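Local coordinates for uncharacterized protein (PDB 6R1J), which is AhlC, one of the three components of the alpha-pore-forming toxin AHL of Aeromonas hydrophila, and probably takes part in forming the membrane pore, at residues A42-L45 with P46-Q49; L70-T73 with G74-P78; Q186-Q189 with I190-Q193; L255-V258 with R259-Q262. The protein carries 3 engineered substitutions. One frame throughout, in Å; residues are numbered along the deposited sequence.

Contact 1: A42-L45 with P46-Q49; sequences AALL and PQVQ
L44 and L45 lend their carbonyls to V48 and Q49 across a proline kink within helix 28-70. Two backbone hydrogen bonds join the segments: V48 N to L44 O at 2.9 Å, and Q49 N to L45 O at 2.9 Å with an N-H...O angle of 156°. Both are ordinary i to i+4 bonds, and they show that helical pairing is intact just past the proline.

Before it the pattern is broken. P46 has no amide hydrogen, so A42 O meets ring carbon instead, with P46 CG at 3.4 Å. A43 O likewise lies 3.5 Å from P46 CD, and a wider pi-type turn spans 42-44.

Side-chain contacts are few. L44 CD1 approaches V48 CG2 at 4.3 Å, brought there by a CG that stands opposite the backbone N (chi1 173°). L45 CB rests against P46 CD at 3.6 Å, while the rest of its side chain turns to I10 and M13 of helix 5-21 and to L214. L44 packs on A105, S106 and F211. Separately, a polar atom nears a methyl: the Q47 side chain crosses that of L44 at about a right angle, its OE1 3.8 Å from L44 CD1.

Chemically, the proline ring nitrogen carries no hydrogen, so the ladder lacks one N-H, which is consistent with the kink, while L44, L45 and V48 are buried against helices 5-21, 78-157 and 163-236.

Contact 2: L70-T73 with G74-P78; sequences LANT and GPFNP
N72 and F76 make the principal side-chain contact of this interhelical loop. N72 CB lies 3.7 Å from F76 CE1 and 4.1 Å from CZ, so the asparagine meets the ring first through its aliphatic carbon. Its terminal amide continues across one face of the phenyl group, the two planes only 22° apart, and the side chains slide past each other in opposite directions. Which end of that amide is oxygen is doubtful, so the evidence supports a flat overlap rather than a particular polar contact.

The overlap depends on two torsions. N72 CG points away from its own backbone N (chi1 178°), and F76 chi1 of -73° swings the ring back over the turn. Between them the chain reverses through T73, G74 and P75, with G74 at a positive phi. Further out, R248 donates two hydrogen bonds to the backbone, NH1 to L70 O and NH2 to N72 O, which fixes the start of the loop. N77 is the N-cap of the next helix, its OD1 accepting from E79 N and A80 N.

The loop thus links the end of helix 28-70 to the start of helix 78-157, with L70 and F76 packed against helix 244-264.

Contact 3: Q186-Q189 with I190-Q193; sequences QVNQ and IEGQ
I190 opens the second of two successive turns of a regular alpha-helix, the long helix 163-236, and its N-H binds Q186 O at 3.0 Å. The side chain folds back on the same carbonyl: CG1 stands opposite the carbonyl carbon of I190 (chi1 -58°) and lies 3.3 Å from Q186 O. The amide of Q186 itself looks elsewhere, its NE2 bonded to S182 OG one turn earlier.

At E191 the backbone N donates to V187 O. The extended side chain lies back along the helix over this carbonyl, and its carboxylate OE2 touches V187 CG1 at 3.7 Å. It crosses the side chain of N188 at about a right angle, with OE1 3.9 Å from N188 OD1. The other end of that asparagine amide, ND2, bonds Q8 of the second subunit, so this side of the helix takes part in subunit packing. V187 and E191 also touch helix 78-157, at L134, Q135 and I131.

G192 is buried and continues the i to i+4 ladder through its N to N188 O at 3.0 Å.

Q193 closes the series twice over. Its N reaches Q189 O at 3.1 Å, and its extended side chain carries OE1 back to meet Q189 NE2. Bent at chi2 (65°), Q189 brings NE2 to 2.8 Å from Q193 OE1, a donor that uses an N-H in its own amide plane while the two amide planes stand 67° apart.

Contact 4: L255-V258 with R259-Q262; sequences LTEV and RTLQ
T256 O is gripped twice by T260. The hydroxyl OG1 donates to it at 2.8 Å and the backbone N at 2.9 Å, and the two come from opposite faces of the carbonyl plane. The hydroxyl can reach back because OG1 sits beside its own backbone N (chi1 -58°); it also bonds Q177 of the second subunit. The i to i+4 ladder continues beyond this pair, with L261 N to E257 O at 2.9 Å and the longer Q262 N to V258 O at 3.3 Å.

On another side of the helix, L255 CD2 lies over one face of the R259 guanidinium, 3.5 Å from NH1 and displaced toward the rim of the group. The arginine stays extended from CG to NE, carrying its head back along the helix to L255. E63 of helix 28-70 forms a salt bridge with R259 NE and a hydrogen bond with Q262 NE2, holding both side chains. E257 reaches K152 of the second subunit through a salt bridge.

With leucine and valine against helix 28-70, and E257 and L261 touching T224 of helix 163-236, the segment is typical of a helix packed in a helical bundle, close to the bound sodium ion that T224 helps to coordinate.

Overall arrangement
Along the chain the four contacts come in numerical order. Contact 1 lies within helix 28-70, contact 2 in the loop joining it to helix 78-157, contact 3 in helix 163-236 and contact 4 in helix 244-264. Contacts 2 and 3 lie on opposite sides of the chain's centre, with centres 77 Å apart, a measure of how elongated this all-helical molecule is. Contacts 2 and 4 meet directly, L70 CD1 lying 4.1 Å from L255 CD2, which ties the loop to the last helix. Contact 1 is about 24 Å from contact 4, centre to centre. Contacts 3 and 4, about 56 Å apart between centres, both touch the second subunit, so that interface draws on widely separated parts of the chain.

Contact 1: A42-L45 with P46-Q49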
ATOM      1  N   ALA A  42      17.147  21.757  -8.988  1.00 44.35           N
ATOM      2  CA  ALA A  42      18.089  22.673  -9.679  1.00 44.57           C
ATOM      3  C   ALA A  42      18.077  24.080  -9.066  1.00 44.14           C
ATOM      4  O   ALA A  42      19.141  24.604  -8.814  1.00 43.84           O
ATOM      5  CB  ALA A  42      17.756  22.776 -11.150  1.00 44.63           C
ATOM      6  N   ALA A  43      16.911  24.691  -8.888  1.00 39.14           N
ATOM      7  CA  ALA A  43      16.773  26.122  -8.552  1.00 41.31           C
ATOM      8  C   ALA A  43      16.327  26.354  -7.093  1.00 43.98           C
ATOM      9  O   ALA A  43      16.970  27.160  -6.421  1.00 40.04           O
ATOM     10  CB  ALA A  43      15.816  26.742  -9.540  1.00 41.13           C
ATOM     11  N   LEU A  44      15.333  25.629  -6.565  1.00 39.17           N
ATOM     12  CA  LEU A  44      14.744  26.011  -5.254  1.00 35.03           C
ATOM     13  C   LEU A  44      15.593  25.453  -4.090  1.00 34.63           C
ATOM     14  O   LEU A  44      15.831  26.241  -3.149  1.00 37.69           O
ATOM     15  CB  LEU A  44      13.278  25.574  -5.191  1.00 38.06           C
ATOM     16  CG  LEU A  44      12.578  25.745  -3.836  1.00 37.78           C
ATOM     17  CD1 LEU A  44      12.433  27.203  -3.455  1.00 37.08           C
ATOM     18  CD2 LEU A  44      11.210  25.060  -3.845  1.00 40.86           C
ATOM     19  N   LEU A  45      16.121  24.231  -4.156  1.00 35.30           N
ATOM     20  CA  LEU A  45      16.861  23.686  -2.983  1.00 37.93           C
ATOM     21  C   LEU A  45      18.131  24.507  -2.735  1.00 42.19           C
ATOM     22  O   LEU A  45      18.442  24.752  -1.581  1.00 41.07           O
ATOM     23  CB  LEU A  45      17.078  22.186  -3.105  1.00 37.60           C
ATOM     24  CG  LEU A  45      15.790  21.362  -3.169  1.00 37.36           C
ATOM     25  CD1 LEU A  45      16.106  19.891  -3.147  1.00 41.03           C
ATOM     26  CD2 LEU A  45      14.811  21.729  -2.062  1.00 37.12           C
ATOM     27  N   PRO A  46      18.885  24.993  -3.749  1.00 42.97           N
ATOM     28  CA  PRO A  46      19.967  25.958  -3.497  1.00 38.18           C
ATOM     29  C   PRO A  46      19.488  27.247  -2.803  1.00 36.41           C
ATOM     30  O   PRO A  46      20.175  27.724  -1.919  1.00 37.35           O
ATOM     31  CB  PRO A  46      20.555  26.201  -4.904  1.00 41.06           C
ATOM     32  CG  PRO A  46      20.274  24.892  -5.619  1.00 41.46           C
ATOM     33  CD  PRO A  46      18.872  24.544  -5.150  1.00 41.10           C
ATOM     34  N   GLN A  47      18.319  27.793  -3.163  1.00 35.99           N
ATOM     35  CA  GLN A  47      17.754  28.993  -2.512  1.00 35.27           C
ATOM     36  C   GLN A  47      17.385  28.651  -1.066  1.00 37.63           C
ATOM     37  O   GLN A  47      17.552  29.535  -0.183  1.00 36.15           O
ATOM     38  CB  GLN A  47      16.536  29.572  -3.237  1.00 42.08           C
ATOM     39  CG  GLN A  47      16.841  30.141  -4.619  1.00 47.34           C
ATOM     40  CD  GLN A  47      15.570  30.459  -5.378  1.00 54.36           C
ATOM     41  OE1 GLN A  47      14.536  29.820  -5.210  1.00 47.77           O
ATOM     42  NE2 GLN A  47      15.641  31.440  -6.258  1.00 59.33           N
ATOM     43  N   VAL A  48      16.920  27.436  -0.797  1.00 36.29           N
ATOM     44  CA  VAL A  48      16.649  27.016   0.608  1.00 34.02           C
ATOM     45  C   VAL A  48      17.988  26.958   1.360  1.00 36.25           C
ATOM     46  O   VAL A  48      18.020  27.378   2.529  1.00 36.92           O
ATOM     47  CB  VAL A  48      15.881  25.688   0.726  1.00 36.09           C
ATOM     48  CG1 VAL A  48      15.787  25.241   2.173  1.00 35.36           C
ATOM     49  CG2 VAL A  48      14.499  25.781   0.086  1.00 36.55           C
ATOM     50  N   GLN A  49      19.042  26.417   0.755  1.00 35.21           N
ATOM     51  CA  GLN A  49      20.359  26.338   1.453  1.00 41.13           C
ATOM     52  C   GLN A  49      20.887  27.767   1.712  1.00 40.88           C
ATOM     53  O   GLN A  49      21.358  28.018   2.802  1.00 40.46           O
ATOM     54  CB  GLN A  49      21.330  25.465   0.673  1.00 44.30           C
ATOM     55  CG  GLN A  49      20.926  23.994   0.673  1.00 43.61           C
ATOM     56  CD  GLN A  49      21.550  23.229  -0.461  1.00 45.62           C
ATOM     57  OE1 GLN A  49      21.694  23.764  -1.565  1.00 44.17           O
ATOM     58  NE2 GLN A  49      21.913  21.977  -0.195  1.00 43.67           N
TER

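Contact 2: L70-T73 with G74-P78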
ATOM      1  N   LEU A  70      22.200  42.763  27.226  1.00 30.15           N
ATOM      2  CA  LEU A  70      21.837  42.243  28.562  1.00 32.49           C
ATOM      3  C   LEU A  70      23.006  42.431  29.573  1.00 32.12           C
ATOM      4  O   LEU A  70      22.757  42.243  30.793  1.00 32.79           O
ATOM      5  CB  LEU A  70      21.428  40.780  28.404  1.00 35.27           C
ATOM      6  CG  LEU A  70      20.032  40.556  27.783  1.00 36.05           C
ATOM      7  CD1 LEU A  70      19.835  39.113  27.395  1.00 35.02           C
ATOM      8  CD2 LEU A  70      18.947  40.982  28.750  1.00 36.18           C
ATOM      9  N   ALA A  71      24.217  42.694  29.068  1.00 33.76           N
ATOM     10  CA  ALA A  71      25.442  42.940  29.870  1.00 39.17           C
ATOM     11  C   ALA A  71      25.433  44.388  30.396  1.00 46.56           C
ATOM     12  O   ALA A  71      26.312  44.742  31.217  1.00 40.29           O
ATOM     13  CB  ALA A  71      26.669  42.655  29.031  1.00 35.35           C
ATOM     14  N   ASN A  72      24.474  45.207  29.956  1.00 42.82           N
ATOM     15  CA  ASN A  72      24.360  46.621  30.391  1.00 44.92           C
ATOM     16  C   ASN A  72      23.916  46.636  31.862  1.00 47.85           C
ATOM     17  O   ASN A  72      23.022  45.891  32.230  1.00 48.61           O
ATOM     18  CB  ASN A  72      23.448  47.426  29.457  1.00 54.31           C
ATOM     19  CG  ASN A  72      23.289  48.859  29.919  1.00 55.83           C
ATOM     20  OD1 ASN A  72      22.500  49.149  30.821  1.00 64.23           O
ATOM     21  ND2 ASN A  72      24.044  49.752  29.314  1.00 60.54           N
ATOM     22  N   THR A  73      24.604  47.383  32.717  1.00 59.19           N
ATOM     23  CA  THR A  73      24.244  47.520  34.155  1.00 60.58           C
ATOM     24  C   THR A  73      23.760  48.967  34.340  1.00 63.56           C
ATOM     25  O   THR A  73      24.080  49.823  33.470  1.00 52.00           O
ATOM     26  CB  THR A  73      25.402  47.090  35.069  1.00 62.66           C
ATOM     27  OG1 THR A  73      26.518  47.921  34.745  1.00 56.49           O
ATOM     28  CG2 THR A  73      25.754  45.624  34.911  1.00 63.93           C
ATOM     29  N   GLY A  74      23.024  49.239  35.417  1.00 68.33           N
ATOM     30  CA  GLY A  74      22.397  50.558  35.622  1.00 78.61           C
ATOM     31  C   GLY A  74      21.246  50.732  34.632  1.00 79.96           C
ATOM     32  O   GLY A  74      20.627  49.747  34.234  1.00 72.33           O
ATOM     33  N   PRO A  75      20.988  51.948  34.107  1.00 81.67           N
ATOM     34  CA  PRO A  75      19.800  52.174  33.287  1.00 76.54           C
ATOM     35  C   PRO A  75      20.031  52.099  31.770  1.00 70.39           C
ATOM     36  O   PRO A  75      21.107  52.427  31.328  1.00 56.49           O
ATOM     37  CB  PRO A  75      19.509  53.621  33.707  1.00 78.66           C
ATOM     38  CG  PRO A  75      20.896  54.266  33.753  1.00 81.09           C
ATOM     39  CD  PRO A  75      21.825  53.157  34.219  1.00 84.41           C
ATOM     40  N   PHE A  76      19.025  51.663  31.005  1.00 70.41           N
ATOM     41  CA  PHE A  76      19.062  51.738  29.521  1.00 69.74           C
ATOM     42  C   PHE A  76      18.696  53.187  29.128  1.00 68.84           C
ATOM     43  O   PHE A  76      17.632  53.667  29.576  1.00 59.51           O
ATOM     44  CB  PHE A  76      18.158  50.683  28.864  1.00 68.47           C
ATOM     45  CG  PHE A  76      18.640  49.246  28.909  1.00 63.28           C
ATOM     46  CD1 PHE A  76      19.572  48.782  27.990  1.00 64.91           C
ATOM     47  CD2 PHE A  76      18.114  48.345  29.832  1.00 58.79           C
ATOM     48  CE1 PHE A  76      19.999  47.459  28.025  1.00 63.30           C
ATOM     49  CE2 PHE A  76      18.533  47.023  29.862  1.00 61.88           C
ATOM     50  CZ  PHE A  76      19.471  46.584  28.953  1.00 60.63           C
ATOM     51  N   ASN A  77      19.640  53.883  28.473  1.00 67.48           N
ATOM     52  CA  ASN A  77      19.502  55.211  27.813  1.00 71.59           C
ATOM     53  C   ASN A  77      18.439  55.016  26.735  1.00 78.63           C
ATOM     54  O   ASN A  77      18.702  54.316  25.756  1.00 65.67           O
ATOM     55  CB  ASN A  77      20.876  55.655  27.295  1.00 68.72           C
ATOM     56  CG  ASN A  77      20.868  56.556  26.080  1.00 73.34           C
ATOM     57  OD1 ASN A  77      19.821  56.980  25.595  1.00 76.14           O
ATOM     58  ND2 ASN A  77      22.051  56.816  25.560  1.00 68.70           N
ATOM     59  N   PRO A  78      17.250  55.657  26.855  1.00 77.31           N
ATOM     60  CA  PRO A  78      16.097  55.341  26.002  1.00 80.20           C
ATOM     61  C   PRO A  78      16.275  55.611  24.494  1.00 79.68           C
ATOM     62  O   PRO A  78      15.525  55.034  23.708  1.00 72.92           O
ATOM     63  CB  PRO A  78      14.982  56.227  26.589  1.00 83.97           C
ATOM     64  CG  PRO A  78      15.730  57.414  27.168  1.00 80.91           C
ATOM     65  CD  PRO A  78      17.011  56.824  27.719  1.00 84.13           C
TER

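Contact 3: Q186-Q189 with I190-Q193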
ATOM      1  N   GLN A 186      -3.272  -7.452 -24.218  1.00 43.92           N
ATOM      2  CA  GLN A 186      -3.852  -6.161 -23.778  1.00 49.67           C
ATOM      3  C   GLN A 186      -3.981  -6.135 -22.249  1.00 48.79           C
ATOM      4  O   GLN A 186      -3.675  -5.087 -21.653  1.00 45.60           O
ATOM      5  CB  GLN A 186      -5.203  -5.914 -24.437  1.00 51.72           C
ATOM      6  CG  GLN A 186      -5.074  -5.635 -25.920  1.00 56.75           C
ATOM      7  CD  GLN A 186      -6.429  -5.552 -26.574  1.00 61.83           C
ATOM      8  OE1 GLN A 186      -7.307  -4.827 -26.114  1.00 60.86           O
ATOM      9  NE2 GLN A 186      -6.594  -6.296 -27.661  1.00 62.59           N
ATOM     10  N   VAL A 187      -4.443  -7.225 -21.638  1.00 45.38           N
ATOM     11  CA  VAL A 187      -4.573  -7.283 -20.159  1.00 48.89           C
ATOM     12  C   VAL A 187      -3.163  -7.189 -19.561  1.00 49.75           C
ATOM     13  O   VAL A 187      -2.985  -6.369 -18.651  1.00 43.66           O
ATOM     14  CB  VAL A 187      -5.346  -8.519 -19.684  1.00 50.13           C
ATOM     15  CG1 VAL A 187      -5.230  -8.725 -18.174  1.00 51.80           C
ATOM     16  CG2 VAL A 187      -6.803  -8.414 -20.096  1.00 47.87           C
ATOM     17  N   ASN A 188      -2.196  -7.930 -20.097  1.00 47.24           N
ATOM     18  CA  ASN A 188      -0.800  -7.902 -19.585  1.00 53.11           C
ATOM     19  C   ASN A 188      -0.276  -6.462 -19.676  1.00 50.76           C
ATOM     20  O   ASN A 188       0.351  -5.974 -18.709  1.00 41.03           O
ATOM     21  CB  ASN A 188       0.118  -8.872 -20.334  1.00 53.60           C
ATOM     22  CG  ASN A 188       1.384  -9.178 -19.548  1.00 50.67           C
ATOM     23  OD1 ASN A 188       1.306  -9.831 -18.518  1.00 49.94           O
ATOM     24  ND2 ASN A 188       2.547  -8.802 -20.054  1.00 41.84           N
ATOM     25  N   GLN A 189      -0.577  -5.798 -20.788  1.00 46.58           N
ATOM     26  CA  GLN A 189      -0.122  -4.425 -21.101  1.00 49.15           C
ATOM     27  C   GLN A 189      -0.643  -3.446 -20.046  1.00 41.40           C
ATOM     28  O   GLN A 189       0.150  -2.645 -19.536  1.00 40.60           O
ATOM     29  CB  GLN A 189      -0.602  -4.045 -22.506  1.00 55.49           C
ATOM     30  CG  GLN A 189      -0.431  -2.582 -22.875  1.00 63.06           C
ATOM     31  CD  GLN A 189       1.016  -2.179 -22.950  1.00 76.17           C
ATOM     32  OE1 GLN A 189       1.892  -2.980 -23.285  1.00 87.36           O
ATOM     33  NE2 GLN A 189       1.273  -0.921 -22.628  1.00 89.27           N
ATOM     34  N   ILE A 190      -1.935  -3.490 -19.751  1.00 41.52           N
ATOM     35  CA  ILE A 190      -2.581  -2.535 -18.817  1.00 41.36           C
ATOM     36  C   ILE A 190      -2.092  -2.857 -17.394  1.00 39.01           C
ATOM     37  O   ILE A 190      -1.854  -1.913 -16.666  1.00 40.27           O
ATOM     38  CB  ILE A 190      -4.115  -2.536 -18.937  1.00 45.91           C
ATOM     39  CG1 ILE A 190      -4.610  -2.190 -20.348  1.00 52.48           C
ATOM     40  CG2 ILE A 190      -4.732  -1.610 -17.903  1.00 47.17           C
ATOM     41  CD1 ILE A 190      -4.466  -0.738 -20.756  1.00 50.97           C
ATOM     42  N   GLU A 191      -1.908  -4.121 -17.040  1.00 40.37           N
ATOM     43  CA  GLU A 191      -1.356  -4.503 -15.705  1.00 46.83           C
ATOM     44  C   GLU A 191       0.026  -3.849 -15.527  1.00 47.08           C
ATOM     45  O   GLU A 191       0.286  -3.288 -14.436  1.00 43.32           O
ATOM     46  CB  GLU A 191      -1.205  -6.016 -15.553  1.00 47.25           C
ATOM     47  CG  GLU A 191      -2.536  -6.752 -15.486  1.00 51.38           C
ATOM     48  CD  GLU A 191      -2.464  -8.277 -15.424  1.00 50.43           C
ATOM     49  OE1 GLU A 191      -1.456  -8.862 -15.886  1.00 53.89           O
ATOM     50  OE2 GLU A 191      -3.412  -8.871 -14.899  1.00 61.28           O
ATOM     51  N   GLY A 192       0.897  -3.952 -16.532  1.00 37.65           N
ATOM     52  CA  GLY A 192       2.248  -3.342 -16.509  1.00 39.16           C
ATOM     53  C   GLY A 192       2.181  -1.821 -16.344  1.00 38.98           C
ATOM     54  O   GLY A 192       2.990  -1.245 -15.561  1.00 39.55           O
ATOM     55  N   GLN A 193       1.318  -1.153 -17.114  1.00 34.91           N
ATOM     56  CA  GLN A 193       1.058   0.300 -17.004  1.00 37.68           C
ATOM     57  C   GLN A 193       0.572   0.613 -15.591  1.00 37.88           C
ATOM     58  O   GLN A 193       0.953   1.667 -15.066  1.00 33.80           O
ATOM     59  CB  GLN A 193      -0.057   0.805 -17.932  1.00 43.16           C
ATOM     60  CG  GLN A 193       0.405   0.991 -19.373  1.00 51.84           C
ATOM     61  CD  GLN A 193      -0.720   1.226 -20.361  1.00 57.89           C
ATOM     62  OE1 GLN A 193      -0.599   0.909 -21.537  1.00 70.89           O
ATOM     63  NE2 GLN A 193      -1.843   1.735 -19.893  1.00 54.86           N
TER

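Contact 4: L255-V258 with R259-Q262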
ATOM      1  N   LEU A 255      16.097  36.766  22.885  1.00 35.30           N
ATOM      2  CA  LEU A 255      17.282  35.882  22.806  1.00 33.16           C
ATOM      3  C   LEU A 255      16.810  34.418  22.739  1.00 26.38           C
ATOM      4  O   LEU A 255      17.443  33.659  22.002  1.00 32.02           O
ATOM      5  CB  LEU A 255      18.226  36.173  23.982  1.00 35.05           C
ATOM      6  CG  LEU A 255      19.497  35.318  24.023  1.00 36.14           C
ATOM      7  CD1 LEU A 255      20.344  35.531  22.772  1.00 36.61           C
ATOM      8  CD2 LEU A 255      20.290  35.641  25.294  1.00 38.78           C
ATOM      9  N   THR A 256      15.755  34.019  23.440  1.00 31.23           N
ATOM     10  CA  THR A 256      15.196  32.640  23.327  1.00 35.19           C
ATOM     11  C   THR A 256      14.792  32.367  21.872  1.00 33.95           C
ATOM     12  O   THR A 256      15.027  31.227  21.385  1.00 30.42           O
ATOM     13  CB  THR A 256      14.024  32.334  24.276  1.00 40.14           C
ATOM     14  OG1 THR A 256      12.827  33.010  23.876  1.00 35.78           O
ATOM     15  CG2 THR A 256      14.335  32.638  25.729  1.00 39.72           C
ATOM     16  N   GLU A 257      14.245  33.359  21.167  1.00 34.01           N
ATOM     17  CA  GLU A 257      13.745  33.149  19.777  1.00 33.74           C
ATOM     18  C   GLU A 257      14.958  33.027  18.870  1.00 33.46           C
ATOM     19  O   GLU A 257      14.958  32.139  17.996  1.00 30.29           O
ATOM     20  CB  GLU A 257      12.765  34.258  19.348  1.00 35.80           C
ATOM     21  CG  GLU A 257      11.543  34.376  20.258  1.00 36.26           C
ATOM     22  CD  GLU A 257      10.625  33.158  20.284  1.00 39.80           C
ATOM     23  OE1 GLU A 257      10.824  32.245  19.476  1.00 39.19           O
ATOM     24  OE2 GLU A 257       9.742  33.094  21.146  1.00 34.47           O
ATOM     25  N   VAL A 258      15.975  33.882  19.064  1.00 33.65           N
ATOM     26  CA  VAL A 258      17.226  33.810  18.264  1.00 34.07           C
ATOM     27  C   VAL A 258      17.818  32.413  18.402  1.00 35.36           C
ATOM     28  O   VAL A 258      18.231  31.859  17.397  1.00 34.12           O
ATOM     29  CB  VAL A 258      18.264  34.866  18.671  1.00 38.80           C
ATOM     30  CG1 VAL A 258      19.614  34.595  18.024  1.00 42.98           C
ATOM     31  CG2 VAL A 258      17.773  36.247  18.319  1.00 40.90           C
ATOM     32  N   ARG A 259      17.882  31.879  19.618  1.00 33.00           N
ATOM     33  CA  ARG A 259      18.462  30.524  19.848  1.00 32.97           C
ATOM     34  C   ARG A 259      17.544  29.463  19.232  1.00 33.14           C
ATOM     35  O   ARG A 259      18.039  28.432  18.773  1.00 33.37           O
ATOM     36  CB  ARG A 259      18.691  30.323  21.347  1.00 34.73           C
ATOM     37  CG  ARG A 259      19.855  31.195  21.789  1.00 36.54           C
ATOM     38  CD  ARG A 259      20.319  31.030  23.209  1.00 43.61           C
ATOM     39  NE  ARG A 259      21.563  31.798  23.309  1.00 42.78           N
ATOM     40  CZ  ARG A 259      21.980  32.346  24.425  1.00 43.16           C
ATOM     41  NH1 ARG A 259      21.222  32.224  25.488  1.00 42.55           N
ATOM     42  NH2 ARG A 259      23.103  33.040  24.468  1.00 43.00           N
ATOM     43  N   THR A 260      16.233  29.668  19.262  1.00 35.36           N
ATOM     44  CA  THR A 260      15.299  28.759  18.555  1.00 29.50           C
ATOM     45  C   THR A 260      15.686  28.718  17.080  1.00 27.81           C
ATOM     46  O   THR A 260      15.759  27.635  16.522  1.00 34.91           O
ATOM     47  CB  THR A 260      13.842  29.102  18.859  1.00 34.30           C
ATOM     48  OG1 THR A 260      13.730  29.014  20.279  1.00 36.93           O
ATOM     49  CG2 THR A 260      12.860  28.136  18.211  1.00 36.03           C
ATOM     50  N   LEU A 261      15.913  29.845  16.418  1.00 32.32           N
ATOM     51  CA  LEU A 261      16.276  29.816  14.975  1.00 33.45           C
ATOM     52  C   LEU A 261      17.514  28.951  14.737  1.00 39.12           C
ATOM     53  O   LEU A 261      17.599  28.230  13.704  1.00 34.56           O
ATOM     54  CB  LEU A 261      16.630  31.226  14.522  1.00 34.14           C
ATOM     55  CG  LEU A 261      15.500  32.196  14.315  1.00 35.90           C
ATOM     56  CD1 LEU A 261      16.079  33.565  14.009  1.00 34.56           C
ATOM     57  CD2 LEU A 261      14.564  31.728  13.201  1.00 38.31           C
ATOM     58  N   GLN A 262      18.511  29.106  15.609  1.00 33.46           N
ATOM     59  CA  GLN A 262      19.819  28.413  15.434  1.00 38.55           C
ATOM     60  C   GLN A 262      19.571  26.922  15.527  1.00 34.54           C
ATOM     61  O   GLN A 262      20.224  26.179  14.811  1.00 43.00           O
ATOM     62  CB  GLN A 262      20.856  28.866  16.465  1.00 35.94           C
ATOM     63  CG  GLN A 262      21.119  30.346  16.364  1.00 35.06           C
ATOM     64  CD  GLN A 262      22.012  30.857  17.476  1.00 43.46           C
ATOM     65  OE1 GLN A 262      21.759  30.660  18.668  1.00 40.47           O
ATOM     66  NE2 GLN A 262      23.070  31.529  17.068  1.00 36.80           N
TER